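Local structure of DMATS type aromatic prenyltransferase (Micromonospora olivasterospora, 6ZRY) at residues A70-L75 with F137-R142; F120-P125 with E152-E157; L212-H217 with G260-T265. The protein probably transfers a dimethylallyl group to C6 of the indole ring of tryptophan, working inside a closed beta barrel of the ABBA type. One frame throughout, in Å; residues are numbered along the deposited sequence.

Overall arrangement
The three contacts sample an ABBA prenyltransferase barrel both within its sheet and outside it. Contacts 1 and 3 are antiparallel strand pairs of the same curled sheet, their centres about 24 Å apart, with nearest atoms about 12 Å from each other. Contact 3 comes closer to the substrate: the side chain of Tyr213 lies about 5 Å from the bound tryptophan, whereas that of Leu75 in contact 1 stays about 13 Å away. Contact 2 joins two loops beyond the strands, its centre about 19 Å from that of contact 3 and 35 Å from that of contact 1, and belongs to the surrounding scaffold, away from the tryptophan pocket.

Contact 1 of 3, residues A70-L75 with F137-R142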
ATOM      1  N   ALA A  70      -5.699  15.537  14.312  1.00 49.25           N
ATOM      2  CA  ALA A  70      -7.008  16.240  14.272  1.00 52.15           C
ATOM      3  C   ALA A  70      -7.787  15.823  13.012  1.00 52.20           C
ATOM      4  O   ALA A  70      -7.983  16.677  12.122  1.00 54.35           O
ATOM      5  CB  ALA A  70      -6.782  17.736  14.316  1.00 53.71           C
ATOM      6  N   GLU A  71      -8.158  14.536  12.935  1.00 50.99           N
ATOM      7  CA  GLU A  71      -9.080  13.933  11.926  1.00 47.36           C
ATOM      8  C   GLU A  71      -9.298  12.474  12.321  1.00 42.78           C
ATOM      9  O   GLU A  71      -8.356  11.814  12.749  1.00 40.32           O
ATOM     10  CB  GLU A  71      -8.510  14.067  10.505  1.00 50.17           C
ATOM     11  CG  GLU A  71      -9.308  13.297   9.442  1.00 52.38           C
ATOM     12  CD  GLU A  71      -8.847  13.464   8.001  1.00 53.88           C
ATOM     13  OE1 GLU A  71      -9.557  12.946   7.073  1.00 53.47           O
ATOM     14  OE2 GLU A  71      -7.785  14.102   7.795  1.00 57.20           O
ATOM     15  N   PRO A  72     -10.532  11.919  12.223  1.00 38.42           N
ATOM     16  CA  PRO A  72     -10.765  10.529  12.613  1.00 35.79           C
ATOM     17  C   PRO A  72      -9.895   9.613  11.754  1.00 31.77           C
ATOM     18  O   PRO A  72      -9.426  10.036  10.718  1.00 29.88           O
ATOM     19  CB  PRO A  72     -12.260  10.306  12.364  1.00 37.16           C
ATOM     20  CG  PRO A  72     -12.844  11.715  12.336  1.00 38.66           C
ATOM     21  CD  PRO A  72     -11.751  12.589  11.774  1.00 39.21           C
ATOM     22  N   PRO A  73      -9.618   8.360  12.152  1.00 29.13           N
ATOM     23  CA  PRO A  73      -8.753   7.491  11.350  1.00 28.02           C
ATOM     24  C   PRO A  73      -9.340   7.157   9.969  1.00 25.94           C
ATOM     25  O   PRO A  73     -10.529   7.058   9.832  1.00 25.14           O
ATOM     26  CB  PRO A  73      -8.609   6.211  12.190  1.00 28.19           C
ATOM     27  CG  PRO A  73      -8.974   6.659  13.598  1.00 29.66           C
ATOM     28  CD  PRO A  73     -10.041   7.719  13.396  1.00 30.13           C
ATOM     29  N   THR A  74      -8.464   6.974   8.997  1.00 24.73           N
ATOM     30  CA  THR A  74      -8.804   6.589   7.627  1.00 24.73           C
ATOM     31  C   THR A  74      -8.591   5.073   7.483  1.00 23.07           C
ATOM     32  O   THR A  74      -7.508   4.604   7.770  1.00 21.84           O
ATOM     33  CB  THR A  74      -7.998   7.391   6.614  1.00 24.89           C
ATOM     34  OG1 THR A  74      -8.276   8.783   6.789  1.00 26.56           O
ATOM     35  CG2 THR A  74      -8.312   6.997   5.191  1.00 25.52           C
ATOM     36  N   LEU A  75      -9.593   4.362   7.000  1.00 23.21           N
ATOM     37  CA  LEU A  75      -9.502   2.900   6.747  1.00 23.13           C
ATOM     38  C   LEU A  75      -9.276   2.710   5.248  1.00 22.04           C
ATOM     39  O   LEU A  75      -9.932   3.397   4.451  1.00 22.88           O
ATOM     40  CB  LEU A  75     -10.804   2.291   7.277  1.00 24.87           C
ATOM     41  CG  LEU A  75     -11.101   0.821   7.042  1.00 26.00           C
ATOM     42  CD1 LEU A  75      -9.992  -0.078   7.565  1.00 26.47           C
ATOM     43  CD2 LEU A  75     -12.426   0.478   7.718  1.00 26.28           C
ATOM     44  N   PHE A 137     -11.646   4.878   2.923  1.00 23.77           N
ATOM     45  CA  PHE A 137     -12.899   5.103   3.700  1.00 25.98           C
ATOM     46  C   PHE A 137     -12.638   6.029   4.894  1.00 28.56           C
ATOM     47  O   PHE A 137     -11.666   5.851   5.617  1.00 25.81           O
ATOM     48  CB  PHE A 137     -13.457   3.781   4.233  1.00 25.23           C
ATOM     49  CG  PHE A 137     -13.519   2.656   3.238  1.00 25.37           C
ATOM     50  CD1 PHE A 137     -14.106   2.834   2.002  1.00 25.96           C
ATOM     51  CD2 PHE A 137     -13.016   1.401   3.554  1.00 25.49           C
ATOM     52  CE1 PHE A 137     -14.186   1.783   1.099  1.00 25.59           C
ATOM     53  CE2 PHE A 137     -13.113   0.352   2.657  1.00 25.14           C
ATOM     54  CZ  PHE A 137     -13.683   0.548   1.430  1.00 25.43           C
ATOM     55  N   ARG A 138     -13.534   6.970   5.123  1.00 34.11           N
ATOM     56  CA  ARG A 138     -13.478   7.866   6.310  1.00 38.76           C
ATOM     57  C   ARG A 138     -14.889   8.142   6.773  1.00 40.44           C
ATOM     58  O   ARG A 138     -15.820   7.953   5.955  1.00 41.81           O
ATOM     59  CB  ARG A 138     -12.809   9.203   5.995  1.00 41.25           C
ATOM     60  CG  ARG A 138     -11.665   9.101   5.005  1.00 44.32           C
ATOM     61  CD  ARG A 138     -11.193  10.458   4.547  1.00 47.84           C
ATOM     62  NE  ARG A 138     -10.155  10.346   3.534  1.00 51.16           N
ATOM     63  CZ  ARG A 138      -9.637  11.373   2.860  1.00 54.80           C
ATOM     64  NH1 ARG A 138     -10.063  12.614   3.082  1.00 56.46           N
ATOM     65  NH2 ARG A 138      -8.690  11.151   1.962  1.00 55.91           N
ATOM     66  N   SER A 139     -15.033   8.551   8.038  1.00 40.94           N
ATOM     67  CA  SER A 139     -16.256   9.200   8.560  1.00 43.24           C
ATOM     68  C   SER A 139     -16.501  10.456   7.718  1.00 42.45           C
ATOM     69  O   SER A 139     -15.541  11.206   7.480  1.00 43.65           O
ATOM     70  CB  SER A 139     -16.145   9.510  10.054  1.00 43.63           C
ATOM     71  OG  SER A 139     -15.012  10.328  10.324  1.00 45.28           O
ATOM     72  N   SER A 140     -17.715  10.615   7.205  1.00 43.97           N
ATOM     73  CA  SER A 140     -18.216  11.868   6.591  1.00 43.98           C
ATOM     74  C   SER A 140     -17.613  12.090   5.195  1.00 44.01           C
ATOM     75  O   SER A 140     -17.817  13.204   4.652  1.00 44.58           O
ATOM     76  CB  SER A 140     -17.933  13.042   7.497  1.00 45.66           C
ATOM     77  OG  SER A 140     -18.093  12.668   8.862  1.00 46.40           O
ATOM     78  N   ARG A 141     -16.924  11.092   4.604  1.00 40.38           N
ATOM     79  CA  ARG A 141     -16.505  11.178   3.182  1.00 38.60           C
ATOM     80  C   ARG A 141     -16.988   9.947   2.410  1.00 35.48           C
ATOM     81  O   ARG A 141     -17.027   8.853   2.986  1.00 33.33           O
ATOM     82  CB  ARG A 141     -14.993  11.390   3.079  1.00 39.85           C
ATOM     83  CG  ARG A 141     -14.481  12.542   3.933  1.00 41.13           C
ATOM     84  CD  ARG A 141     -13.601  13.526   3.181  1.00 41.42           C
ATOM     85  NE  ARG A 141     -13.497  14.792   3.893  1.00 42.82           N
ATOM     86  CZ  ARG A 141     -14.107  15.927   3.523  1.00 43.54           C
ATOM     87  N   ARG A 142     -17.348  10.146   1.146  1.00 33.17           N
ATOM     88  CA  ARG A 142     -17.644   9.063   0.185  1.00 32.73           C
ATOM     89  C   ARG A 142     -16.340   8.288  -0.026  1.00 30.63           C
ATOM     90  O   ARG A 142     -15.269   8.882   0.064  1.00 28.71           O
ATOM     91  CB  ARG A 142     -18.157   9.669  -1.128  1.00 33.55           C
TER
HETATM   92  O   HOH W   1     -13.052   7.688  10.085  1.00 44.10           O
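Leu75 and Phe137 form an antiparallel hydrogen-bonded pair where strands 71-79 and 131-138 meet in the ABBA barrel. Both backbone bonds are present: Phe137 N gives its hydrogen to Leu75 O at 2.7 Å, and Leu75 N to Phe137 O at 2.9 Å. Their side chains leave the sheet on the same face and cross at a slant, Leu75 CG resting 4.0 Å from CD2 of the Phe137 ring. A first torsion that turns CG of Leu75 away from its own N (chi1 174°) helps to bring the branch there, and Leu14 of helix 6-21 packs against both residues from outside.

Arg138 leaves the sheet on the opposite side, alongside Thr74, with its CG 3.8 Å from Thr74 OG1. Its guanidinium is held by a salt bridge from NH2 to Glu144; Glu71 OE1, 4.0 Å from Arg138 NH1 but well out of the guanidinium plane, can add only a general attraction between charges, since no N-H points at it, and Arg138 NE is buried with no polar partner. Past this point the strands separate ahead of the type II turn at Arg138-Arg141, and a water bridges them, donating to Pro73 O at 2.6 Å and accepting from Ser139 N at 3.0 Å.

Contact 2 of 3, residues F120-P125 with E152-E157; sequences FATDDP and EVKGVE
Val153 and Lys154, the two central residues of a type I beta turn from Glu152 to Gly155, dock against the loop 120-125 on the scaffold around the barrel. No hydrogen bond joins the two segments; the fit rests on side chains set against each other and against backbone carbonyls. Gly155 N closes the turn onto Glu152 O at 2.8 Å.

Val153 spreads its two methyls between separate partners. At chi1 72°, CG1 sits between the backbone N and the carbonyl carbon and reaches 3.5 Å from Phe120 O, while CG2, opposite the backbone N, packs 3.5 Å from Pro125 CB. Thr122 supplies a third wall: its CG2 meets Val153 CG2 at 4.0 Å as the two side chains slide past each other in opposite directions. The hydroxyl of this threonine serves its own loop, OG1 of Thr122 accepting a weak bond from Asp124 N at 3.4 Å. Behind these groups, Phe120 leans on Leu162 and Ala166 of helix 159-170, and Pro125 on Pro88 and Leu89.

The extended chain of Lys154 passes alongside Thr122 and brings CE to 3.1 Å from Ala121 O. NZ is poorly angled for that carbonyl and instead makes a weak hydrogen bond to Leu119 O, so the positive charge probably sits among the carbonyls of Leu119 and Ala121. Replacing this lysine with an alanine would probably strip Leu119 O of its weak ammonium partner and open a gap beside Thr122 and Ala121.

At the far end of the contact the backbones themselves approach, Pro125 CA lying 3.6 Å from Val153 O in a bent CA-H...O contact with an angle of 137° at the hydrogen.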
ATOM      1  N   PHE A 120       1.690   1.759 -20.007  1.00 27.70           N
ATOM      2  CA  PHE A 120       1.682   0.538 -19.168  1.00 27.93           C
ATOM      3  C   PHE A 120       1.110  -0.652 -19.946  1.00 29.31           C
ATOM      4  O   PHE A 120       1.387  -1.750 -19.547  1.00 30.30           O
ATOM      5  CB  PHE A 120       0.930   0.772 -17.847  1.00 26.21           C
ATOM      6  CG  PHE A 120       1.580   1.810 -16.950  1.00 25.19           C
ATOM      7  CD1 PHE A 120       1.384   3.166 -17.182  1.00 24.25           C
ATOM      8  CD2 PHE A 120       2.361   1.431 -15.863  1.00 24.23           C
ATOM      9  CE1 PHE A 120       1.959   4.122 -16.362  1.00 23.87           C
ATOM     10  CE2 PHE A 120       2.950   2.391 -15.045  1.00 23.94           C
ATOM     11  CZ  PHE A 120       2.747   3.735 -15.290  1.00 23.71           C
ATOM     12  N   ALA A 121       0.337  -0.426 -21.005  1.00 31.23           N
ATOM     13  CA  ALA A 121      -0.429  -1.497 -21.681  1.00 31.76           C
ATOM     14  C   ALA A 121       0.548  -2.455 -22.347  1.00 32.84           C
ATOM     15  O   ALA A 121       1.465  -1.995 -23.051  1.00 33.83           O
ATOM     16  CB  ALA A 121      -1.412  -0.924 -22.679  1.00 32.66           C
ATOM     17  N   THR A 122       0.354  -3.747 -22.123  1.00 35.19           N
ATOM     18  CA  THR A 122       1.188  -4.826 -22.693  1.00 35.44           C
ATOM     19  C   THR A 122       0.420  -6.129 -22.577  1.00 37.80           C
ATOM     20  O   THR A 122      -0.300  -6.319 -21.564  1.00 35.51           O
ATOM     21  CB  THR A 122       2.563  -4.907 -22.022  1.00 35.19           C
ATOM     22  OG1 THR A 122       3.274  -5.991 -22.629  1.00 34.91           O
ATOM     23  CG2 THR A 122       2.490  -5.107 -20.522  1.00 33.61           C
ATOM     24  N   ASP A 123       0.529  -6.963 -23.611  1.00 40.54           N
ATOM     25  CA  ASP A 123      -0.134  -8.283 -23.688  1.00 42.81           C
ATOM     26  C   ASP A 123       0.579  -9.273 -22.781  1.00 41.23           C
ATOM     27  O   ASP A 123      -0.063 -10.247 -22.391  1.00 42.06           O
ATOM     28  CB  ASP A 123      -0.165  -8.802 -25.124  1.00 46.43           C
ATOM     29  CG  ASP A 123      -1.428  -8.394 -25.838  1.00 50.39           C
ATOM     30  OD1 ASP A 123      -2.387  -7.966 -25.126  1.00 52.17           O
ATOM     31  OD2 ASP A 123      -1.463  -8.516 -27.085  1.00 53.79           O
ATOM     32  N   ASP A 124       1.849  -9.020 -22.470  1.00 39.75           N
ATOM     33  CA  ASP A 124       2.699  -9.912 -21.654  1.00 39.08           C
ATOM     34  C   ASP A 124       3.186  -9.166 -20.405  1.00 34.00           C
ATOM     35  O   ASP A 124       4.375  -8.921 -20.262  1.00 30.95           O
ATOM     36  CB  ASP A 124       3.850 -10.423 -22.514  1.00 41.49           C
ATOM     37  CG  ASP A 124       4.093 -11.903 -22.342  1.00 44.77           C
ATOM     38  OD1 ASP A 124       4.214 -12.590 -23.368  1.00 47.75           O
ATOM     39  OD2 ASP A 124       4.119 -12.363 -21.181  1.00 48.05           O
ATOM     40  N   PRO A 125       2.291  -8.793 -19.460  1.00 32.06           N
ATOM     41  CA  PRO A 125       2.708  -8.065 -18.256  1.00 30.55           C
ATOM     42  C   PRO A 125       3.731  -8.882 -17.459  1.00 30.23           C
ATOM     43  O   PRO A 125       3.524 -10.101 -17.324  1.00 30.18           O
ATOM     44  CB  PRO A 125       1.421  -7.866 -17.455  1.00 29.87           C
ATOM     45  CG  PRO A 125       0.490  -8.940 -17.987  1.00 31.15           C
ATOM     46  CD  PRO A 125       0.857  -9.098 -19.448  1.00 31.83           C
ATOM     47  N   GLU A 152       7.240  -1.785 -13.420  1.00 19.58           N
ATOM     48  CA  GLU A 152       8.103  -2.858 -13.983  1.00 21.02           C
ATOM     49  C   GLU A 152       7.292  -3.804 -14.886  1.00 21.09           C
ATOM     50  O   GLU A 152       7.796  -4.906 -15.201  1.00 21.47           O
ATOM     51  CB  GLU A 152       8.778  -3.611 -12.843  1.00 21.32           C
ATOM     52  CG  GLU A 152       9.727  -2.737 -12.037  1.00 22.29           C
ATOM     53  CD  GLU A 152      10.376  -3.462 -10.852  1.00 23.55           C
ATOM     54  OE1 GLU A 152      11.389  -2.991 -10.375  1.00 24.30           O
ATOM     55  OE2 GLU A 152       9.859  -4.506 -10.443  1.00 23.33           O
ATOM     56  N   VAL A 153       6.098  -3.410 -15.293  1.00 21.34           N
ATOM     57  CA  VAL A 153       5.162  -4.302 -16.036  1.00 22.07           C
ATOM     58  C   VAL A 153       5.745  -4.653 -17.419  1.00 23.48           C
ATOM     59  O   VAL A 153       5.399  -5.712 -17.932  1.00 23.02           O
ATOM     60  CB  VAL A 153       3.775  -3.674 -16.158  1.00 22.25           C
ATOM     61  CG1 VAL A 153       3.765  -2.518 -17.146  1.00 22.29           C
ATOM     62  CG2 VAL A 153       2.719  -4.718 -16.512  1.00 22.13           C
ATOM     63  N   LYS A 154       6.572  -3.791 -18.002  1.00 24.78           N
ATOM     64  CA  LYS A 154       7.267  -4.079 -19.290  1.00 27.30           C
ATOM     65  C   LYS A 154       8.716  -4.495 -19.006  1.00 27.70           C
ATOM     66  O   LYS A 154       9.542  -4.428 -19.924  1.00 28.60           O
ATOM     67  CB  LYS A 154       7.176  -2.862 -20.210  1.00 28.88           C
ATOM     68  CG  LYS A 154       5.766  -2.506 -20.632  1.00 30.23           C
ATOM     69  CD  LYS A 154       5.733  -1.479 -21.716  1.00 32.52           C
ATOM     70  CE  LYS A 154       4.378  -1.370 -22.383  1.00 34.54           C
ATOM     71  NZ  LYS A 154       4.360  -0.305 -23.423  1.00 36.08           N
ATOM     72  N   GLY A 155       8.999  -4.929 -17.766  1.00 27.81           N
ATOM     73  CA  GLY A 155      10.320  -5.387 -17.312  1.00 27.64           C
ATOM     74  C   GLY A 155      11.024  -4.329 -16.465  1.00 27.82           C
ATOM     75  O   GLY A 155      10.715  -3.150 -16.605  1.00 26.98           O
ATOM     76  N   VAL A 156      11.960  -4.753 -15.631  1.00 27.50           N
ATOM     77  CA  VAL A 156      12.670  -3.865 -14.680  1.00 28.30           C
ATOM     78  C   VAL A 156      13.511  -2.840 -15.474  1.00 29.03           C
ATOM     79  O   VAL A 156      13.554  -1.692 -15.072  1.00 29.08           O
ATOM     80  CB  VAL A 156      13.502  -4.692 -13.679  1.00 28.55           C
ATOM     81  CG1 VAL A 156      14.219  -3.802 -12.680  1.00 28.55           C
ATOM     82  CG2 VAL A 156      12.636  -5.711 -12.934  1.00 28.57           C
ATOM     83  N   GLU A 157      14.121  -3.239 -16.593  1.00 30.63           N
ATOM     84  CA  GLU A 157      15.036  -2.375 -17.390  1.00 30.83           C
ATOM     85  C   GLU A 157      14.275  -1.156 -17.935  1.00 30.09           C
ATOM     86  O   GLU A 157      14.860  -0.069 -17.989  1.00 28.82           O
ATOM     87  CB  GLU A 157      15.658  -3.163 -18.554  1.00 32.14           C
TER

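Contact 3 of 3, residues L212-H217 with G260-T265; sequences LYLTHH and GSYTFT
Two neighbouring staves of the ABBA barrel, strands 209-220 and 258-265, pair antiparallel here through Leu212 with Tyr262, Tyr213 with Ser261 and Leu214 with Gly260. The outer two are hydrogen-bonded pairs, each with both backbone bonds made; the shortest runs from Leu214 N to Gly260 O at 2.7 Å.

Between them, the non-hydrogen-bonded pair sends its side chains to the face near the bound tryptophan. Ser261 CB stands over the centre of the Tyr213 ring, 3.7 Å from its centroid and 7° off the normal, a CH-pi contact. With chi1 at 74°, the serine OG lies between its backbone N and carbonyl carbon and bonds to Tyr277 OH, while Tyr213 OH bonds to Tyr148 OH. Phe197, a residue of the tryptophan pocket, meets the Tyr213 ring edge-to-face.

The other face is largely apolar and packs on helix 174-182. Leu212 CB touches Phe264 CE2 at 3.6 Å, with CD2 of the same leucine at the edge of the ring, in its plane. Leu214 crosses Tyr262 at about a right angle, its CD2 3.9 Å from Tyr262 CE1. His216, tied to Asp193 through ND1, is linked to Tyr262 by a water 3.1 Å from His216 NE2 and 3.0 Å from Tyr262 OH.

The strand pair thus divides its chemistry: leucines and rings seat the helix layer, while hydroxyls bonded to neighbouring tyrosines restrain Tyr213 and Ser261, consistent with a firmly shaped aromatic wall close to the substrate.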
ATOM      1  N   LEU A 212       4.939   7.902  -6.122  1.00 17.43           N
ATOM      2  CA  LEU A 212       5.887   6.881  -6.593  1.00 17.27           C
ATOM      3  C   LEU A 212       6.509   6.190  -5.394  1.00 16.81           C
ATOM      4  O   LEU A 212       7.046   6.885  -4.527  1.00 15.93           O
ATOM      5  CB  LEU A 212       6.950   7.542  -7.466  1.00 17.78           C
ATOM      6  CG  LEU A 212       7.941   6.590  -8.132  1.00 18.37           C
ATOM      7  CD1 LEU A 212       7.273   5.721  -9.180  1.00 18.94           C
ATOM      8  CD2 LEU A 212       9.093   7.359  -8.744  1.00 18.78           C
ATOM      9  N   TYR A 213       6.513   4.873  -5.399  1.00 16.33           N
ATOM     10  CA  TYR A 213       7.107   4.068  -4.313  1.00 16.41           C
ATOM     11  C   TYR A 213       8.383   3.413  -4.807  1.00 16.51           C
ATOM     12  O   TYR A 213       8.328   2.784  -5.900  1.00 17.08           O
ATOM     13  CB  TYR A 213       6.145   2.986  -3.862  1.00 16.12           C
ATOM     14  CG  TYR A 213       4.887   3.417  -3.156  1.00 16.25           C
ATOM     15  CD1 TYR A 213       3.903   4.160  -3.794  1.00 16.70           C
ATOM     16  CD2 TYR A 213       4.604   2.948  -1.875  1.00 16.60           C
ATOM     17  CE1 TYR A 213       2.720   4.503  -3.165  1.00 16.52           C
ATOM     18  CE2 TYR A 213       3.415   3.278  -1.234  1.00 16.73           C
ATOM     19  CZ  TYR A 213       2.470   4.054  -1.888  1.00 17.06           C
ATOM     20  OH  TYR A 213       1.277   4.376  -1.304  1.00 18.63           O
ATOM     21  N   LEU A 214       9.466   3.547  -4.051  1.00 16.84           N
ATOM     22  CA  LEU A 214      10.793   2.922  -4.326  1.00 17.86           C
ATOM     23  C   LEU A 214      11.048   1.870  -3.251  1.00 17.50           C
ATOM     24  O   LEU A 214      10.863   2.204  -2.086  1.00 16.70           O
ATOM     25  CB  LEU A 214      11.885   3.978  -4.246  1.00 19.31           C
ATOM     26  CG  LEU A 214      12.177   4.795  -5.486  1.00 21.59           C
ATOM     27  CD1 LEU A 214      10.943   5.485  -5.997  1.00 22.31           C
ATOM     28  CD2 LEU A 214      13.268   5.843  -5.162  1.00 21.67           C
ATOM     29  N   THR A 215      11.478   0.689  -3.633  1.00 17.28           N
ATOM     30  CA  THR A 215      11.902  -0.367  -2.705  1.00 17.68           C
ATOM     31  C   THR A 215      13.416  -0.317  -2.633  1.00 18.14           C
ATOM     32  O   THR A 215      14.067  -0.392  -3.697  1.00 17.91           O
ATOM     33  CB  THR A 215      11.366  -1.739  -3.115  1.00 17.82           C
ATOM     34  OG1 THR A 215       9.932  -1.656  -3.173  1.00 17.67           O
ATOM     35  CG2 THR A 215      11.796  -2.834  -2.170  1.00 17.55           C
ATOM     36  N   HIS A 216      13.941  -0.174  -1.429  1.00 19.00           N
ATOM     37  CA  HIS A 216      15.379  -0.050  -1.137  1.00 19.98           C
ATOM     38  C   HIS A 216      15.891  -1.397  -0.629  1.00 21.70           C
ATOM     39  O   HIS A 216      15.798  -1.638   0.585  1.00 22.39           O
ATOM     40  CB  HIS A 216      15.612   1.074  -0.114  1.00 20.20           C
ATOM     41  CG  HIS A 216      15.132   2.406  -0.558  1.00 19.97           C
ATOM     42  ND1 HIS A 216      15.754   3.120  -1.578  1.00 19.83           N
ATOM     43  CD2 HIS A 216      14.134   3.194  -0.108  1.00 19.86           C
ATOM     44  CE1 HIS A 216      15.134   4.260  -1.753  1.00 19.71           C
ATOM     45  NE2 HIS A 216      14.161   4.348  -0.855  1.00 20.23           N
ATOM     46  N   HIS A 217      16.391  -2.249  -1.504  1.00 23.05           N
ATOM     47  CA  HIS A 217      16.831  -3.621  -1.142  1.00 25.16           C
ATOM     48  C   HIS A 217      18.097  -3.556  -0.282  1.00 27.34           C
ATOM     49  O   HIS A 217      18.987  -2.773  -0.618  1.00 26.63           O
ATOM     50  CB  HIS A 217      17.003  -4.484  -2.395  1.00 25.01           C
ATOM     51  CG  HIS A 217      15.703  -4.797  -3.039  1.00 24.76           C
ATOM     52  ND1 HIS A 217      14.874  -5.809  -2.576  1.00 25.23           N
ATOM     53  CD2 HIS A 217      15.043  -4.179  -4.042  1.00 24.62           C
ATOM     54  CE1 HIS A 217      13.779  -5.839  -3.307  1.00 25.89           C
ATOM     55  NE2 HIS A 217      13.854  -4.833  -4.220  1.00 25.15           N
ATOM     56  N   GLY A 260      10.130   3.637   0.397  1.00 15.02           N
ATOM     57  CA  GLY A 260       9.802   5.056   0.461  1.00 15.14           C
ATOM     58  C   GLY A 260       8.834   5.439  -0.610  1.00 15.56           C
ATOM     59  O   GLY A 260       8.960   4.914  -1.729  1.00 16.20           O
ATOM     60  N   SER A 261       7.936   6.364  -0.325  1.00 15.32           N
ATOM     61  CA  SER A 261       7.047   6.945  -1.348  1.00 15.70           C
ATOM     62  C   SER A 261       7.228   8.457  -1.406  1.00 15.79           C
ATOM     63  O   SER A 261       7.554   9.074  -0.386  1.00 15.53           O
ATOM     64  CB  SER A 261       5.615   6.540  -1.169  1.00 15.58           C
ATOM     65  OG  SER A 261       5.035   7.205  -0.084  1.00 15.91           O
ATOM     66  N   TYR A 262       7.125   8.970  -2.619  1.00 16.22           N
ATOM     67  CA  TYR A 262       7.349  10.366  -3.004  1.00 16.92           C
ATOM     68  C   TYR A 262       6.090  10.892  -3.640  1.00 17.27           C
ATOM     69  O   TYR A 262       5.587  10.269  -4.565  1.00 18.02           O
ATOM     70  CB  TYR A 262       8.540  10.427  -3.969  1.00 17.95           C
ATOM     71  CG  TYR A 262       9.815   9.933  -3.348  1.00 18.82           C
ATOM     72  CD1 TYR A 262      10.151   8.579  -3.331  1.00 19.66           C
ATOM     73  CD2 TYR A 262      10.623  10.810  -2.660  1.00 19.88           C
ATOM     74  CE1 TYR A 262      11.301   8.126  -2.689  1.00 20.98           C
ATOM     75  CE2 TYR A 262      11.787  10.388  -2.042  1.00 20.90           C
ATOM     76  CZ  TYR A 262      12.139   9.051  -2.064  1.00 21.75           C
ATOM     77  OH  TYR A 262      13.296   8.683  -1.419  1.00 25.27           O
ATOM     78  N   THR A 263       5.590  12.008  -3.172  1.00 17.96           N
ATOM     79  CA  THR A 263       4.416  12.669  -3.742  1.00 18.84           C
ATOM     80  C   THR A 263       4.885  13.768  -4.684  1.00 19.06           C
ATOM     81  O   THR A 263       5.540  14.699  -4.211  1.00 19.08           O
ATOM     82  CB  THR A 263       3.485  13.194  -2.654  1.00 20.02           C
ATOM     83  OG1 THR A 263       3.106  12.083  -1.852  1.00 20.99           O
ATOM     84  CG2 THR A 263       2.238  13.811  -3.223  1.00 20.67           C
ATOM     85  N   PHE A 264       4.564  13.620  -5.966  1.00 19.61           N
ATOM     86  CA  PHE A 264       4.880  14.565  -7.065  1.00 21.15           C
ATOM     87  C   PHE A 264       3.636  15.380  -7.360  1.00 21.66           C
ATOM     88  O   PHE A 264       2.533  14.792  -7.554  1.00 20.98           O
ATOM     89  CB  PHE A 264       5.338  13.836  -8.326  1.00 21.45           C
ATOM     90  CG  PHE A 264       6.512  12.920  -8.136  1.00 22.65           C
ATOM     91  CD1 PHE A 264       7.593  13.298  -7.349  1.00 23.41           C
ATOM     92  CD2 PHE A 264       6.554  11.677  -8.747  1.00 23.38           C
ATOM     93  CE1 PHE A 264       8.697  12.464  -7.198  1.00 24.00           C
ATOM     94  CE2 PHE A 264       7.655  10.845  -8.581  1.00 23.77           C
ATOM     95  CZ  PHE A 264       8.714  11.238  -7.800  1.00 23.83           C
ATOM     96  N   THR A 265       3.794  16.685  -7.405  0.70 22.14           N
ATOM     97  CA  THR A 265       2.688  17.621  -7.658  0.70 23.86           C
ATOM     98  C   THR A 265       3.100  18.638  -8.733  0.70 25.16           C
ATOM     99  O   THR A 265       4.323  18.883  -8.899  0.70 23.95           O
ATOM    100  CB  THR A 265       2.246  18.246  -6.331  0.70 24.18           C
ATOM    101  OG1 THR A 265       0.995  18.861  -6.617  0.70 25.80           O
ATOM    102  CG2 THR A 265       3.262  19.219  -5.762  0.70 23.82           C
TER
HETATM  103  O   HOH W   2      13.307   6.773   0.872  1.00 27.27           O